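Local coordinates for uncharacterized protein (Acinetobacter baumannii, PDB 4L3U), which is of unknown function but belongs to the DUF4844 family and folds as a compact, all-helical single chain, at residues D30-D35 / S50-V55. Numbering follows the deposited sequence.
Sequences DHFAGD and SLNQKV
L51 CB lies over one face of the F32 ring, 26° off the ring normal, and V55 CG1 covers one face of the H31 imidazole in the same manner, 3.5 Å from H31 CE1; both are CH-pi contacts. At the edge of each ring sits the N52 amide, whose OD1 comes within 3.2 Å of F32 CD2, while V55 CG2 meets the F32 edge near CE2. The arrangement is an Asx turn at D30-F32, in the loop after helix 14-27, docked on helix 45-68 of this all-helical fold. The turn is defined by F32 N donating to D30 OD1 at 3.0 Å. N52 bonds to this turn through both ends of its amide: OD1 accepts from H31 N in a nearly straight bond (176°), and ND2 donates to D30 OD1. With CG anti to its carbonyl carbon, N52 reaches from the helix to the loop, with OD1 near the edges of both rings. Beyond the pair, T104 of helix 95-112 touches both H31 and V55, F32 packs on Q100 and V101, and R48 forms a salt bridge with D30 OD2, so both carboxylate oxygens have partners. The D30 carboxylate and N52 amide planes stand 88° apart, and D30 OD1 is gripped from opposite faces of its plane, by F32 N on one and by N52 ND2, 2.9 Å away, on the other.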
loop_
_atom_site.group_PDB
_atom_site.type_symbol
_atom_site.label_atom_id
_atom_site.label_comp_id
_atom_site.label_asym_id
_atom_site.label_seq_id
_atom_site.Cartn_x
_atom_site.Cartn_y
_atom_site.Cartn_z
ATOM N N ASP A 30 2.604 -9.475 7.831
ATOM C CA ASP A 30 3.909 -8.968 7.445
ATOM C C ASP A 30 3.935 -8.998 5.928
ATOM O O ASP A 30 3.808 -10.063 5.326
ATOM C CB ASP A 30 5.015 -9.859 8.009
ATOM C CG ASP A 30 6.406 -9.295 7.770
ATOM O OD1 ASP A 30 6.551 -8.336 6.985
ATOM O OD2 ASP A 30 7.366 -9.822 8.367
ATOM N N HIS A 31 4.089 -7.832 5.311
ATOM C CA HIS A 31 4.022 -7.731 3.858
ATOM C C HIS A 31 5.387 -7.724 3.185
ATOM O O HIS A 31 5.481 -7.507 1.976
ATOM C CB HIS A 31 3.262 -6.468 3.472
ATOM C CG HIS A 31 1.870 -6.428 4.006
ATOM N ND1 HIS A 31 1.546 -5.816 5.198
ATOM C CD2 HIS A 31 0.714 -6.942 3.521
ATOM C CE1 HIS A 31 0.251 -5.944 5.417
ATOM N NE2 HIS A 31 -0.276 -6.625 4.414
ATOM N N PHE A 32 6.435 -7.982 3.958
ATOM C CA PHE A 32 7.795 -7.810 3.466
ATOM C C PHE A 32 8.705 -8.961 3.864
ATOM O O PHE A 32 9.868 -8.767 4.225
ATOM C CB PHE A 32 8.339 -6.475 3.965
ATOM C CG PHE A 32 7.488 -5.306 3.565
ATOM C CD1 PHE A 32 7.658 -4.709 2.327
ATOM C CD2 PHE A 32 6.489 -4.834 4.401
ATOM C CE1 PHE A 32 6.867 -3.649 1.939
ATOM C CE2 PHE A 32 5.698 -3.774 4.018
ATOM C CZ PHE A 32 5.888 -3.181 2.784
ATOM N N ALA A 33 8.156 -10.166 3.780
ATOM C CA ALA A 33 8.914 -11.381 4.016
ATOM C C ALA A 33 9.356 -11.962 2.684
ATOM O O ALA A 33 8.863 -11.560 1.631
ATOM C CB ALA A 33 8.069 -12.384 4.777
ATOM N N GLY A 34 10.296 -12.898 2.727
ATOM C CA GLY A 34 10.746 -13.561 1.520
ATOM C C GLY A 34 9.648 -14.432 0.940
ATOM O O GLY A 34 8.989 -15.169 1.673
ATOM N N ASP A 35 9.448 -14.358 -0.373
ATOM C CA ASP A 35 8.366 -15.100 -1.016
ATOM C C ASP A 35 8.809 -16.506 -1.413
ATOM O O ASP A 35 8.066 -17.237 -2.071
ATOM C CB ASP A 35 7.846 -14.342 -2.244
ATOM C CG ASP A 35 8.857 -14.282 -3.368
ATOM O OD1 ASP A 35 10.064 -14.433 -3.095
ATOM O OD2 ASP A 35 8.443 -14.076 -4.528
ATOM N N SER A 50 8.718 -0.749 10.506
ATOM C CA SER A 50 8.315 0.604 10.151
ATOM C C SER A 50 7.429 0.594 8.901
ATOM O O SER A 50 6.496 1.389 8.784
ATOM C CB SER A 50 9.561 1.462 9.916
ATOM O OG SER A 50 9.231 2.820 9.716
ATOM N N LEU A 51 7.726 -0.319 7.978
ATOM C CA LEU A 51 6.982 -0.433 6.723
ATOM C C LEU A 51 5.620 -1.090 6.907
ATOM O O LEU A 51 4.624 -0.627 6.356
ATOM C CB LEU A 51 7.789 -1.229 5.702
ATOM C CG LEU A 51 8.981 -0.496 5.092
ATOM C CD1 LEU A 51 9.885 -1.460 4.341
ATOM C CD2 LEU A 51 8.489 0.597 4.168
ATOM N N ASN A 52 5.585 -2.181 7.662
ATOM C CA ASN A 52 4.327 -2.837 7.984
ATOM C C ASN A 52 3.385 -1.874 8.708
ATOM O O ASN A 52 2.167 -1.917 8.520
ATOM C CB ASN A 52 4.587 -4.081 8.836
ATOM C CG ASN A 52 5.135 -5.232 8.022
ATOM O OD1 ASN A 52 4.617 -5.547 6.953
ATOM N ND2 ASN A 52 6.194 -5.861 8.516
ATOM N N GLN A 53 3.960 -0.994 9.521
ATOM C CA GLN A 53 3.176 -0.004 10.248
ATOM C C GLN A 53 2.529 0.999 9.292
ATOM O O GLN A 53 1.351 1.322 9.425
ATOM C CB GLN A 53 4.055 0.725 11.269
ATOM C CG GLN A 53 3.358 1.864 11.997
ATOM C CD GLN A 53 2.141 1.407 12.786
ATOM O OE1 GLN A 53 1.977 0.219 13.070
ATOM N NE2 GLN A 53 1.277 2.356 13.144
ATOM N N LYS A 54 3.309 1.497 8.337
ATOM C CA LYS A 54 2.797 2.413 7.320
ATOM C C LYS A 54 1.674 1.764 6.510
ATOM O O LYS A 54 0.700 2.417 6.140
ATOM C CB LYS A 54 3.925 2.838 6.381
ATOM C CG LYS A 54 5.037 3.639 7.048
ATOM C CD LYS A 54 4.690 5.118 7.162
ATOM C CE LYS A 54 5.895 5.944 7.604
ATOM N NZ LYS A 54 5.621 7.410 7.585
ATOM N N VAL A 55 1.818 0.471 6.237
ATOM C CA VAL A 55 0.793 -0.282 5.520
ATOM C C VAL A 55 -0.426 -0.422 6.412
ATOM O O VAL A 55 -1.558 -0.295 5.956
ATOM C CB VAL A 55 1.301 -1.693 5.100
ATOM C CG1 VAL A 55 0.170 -2.547 4.527
ATOM C CG2 VAL A 55 2.423 -1.572 4.089
#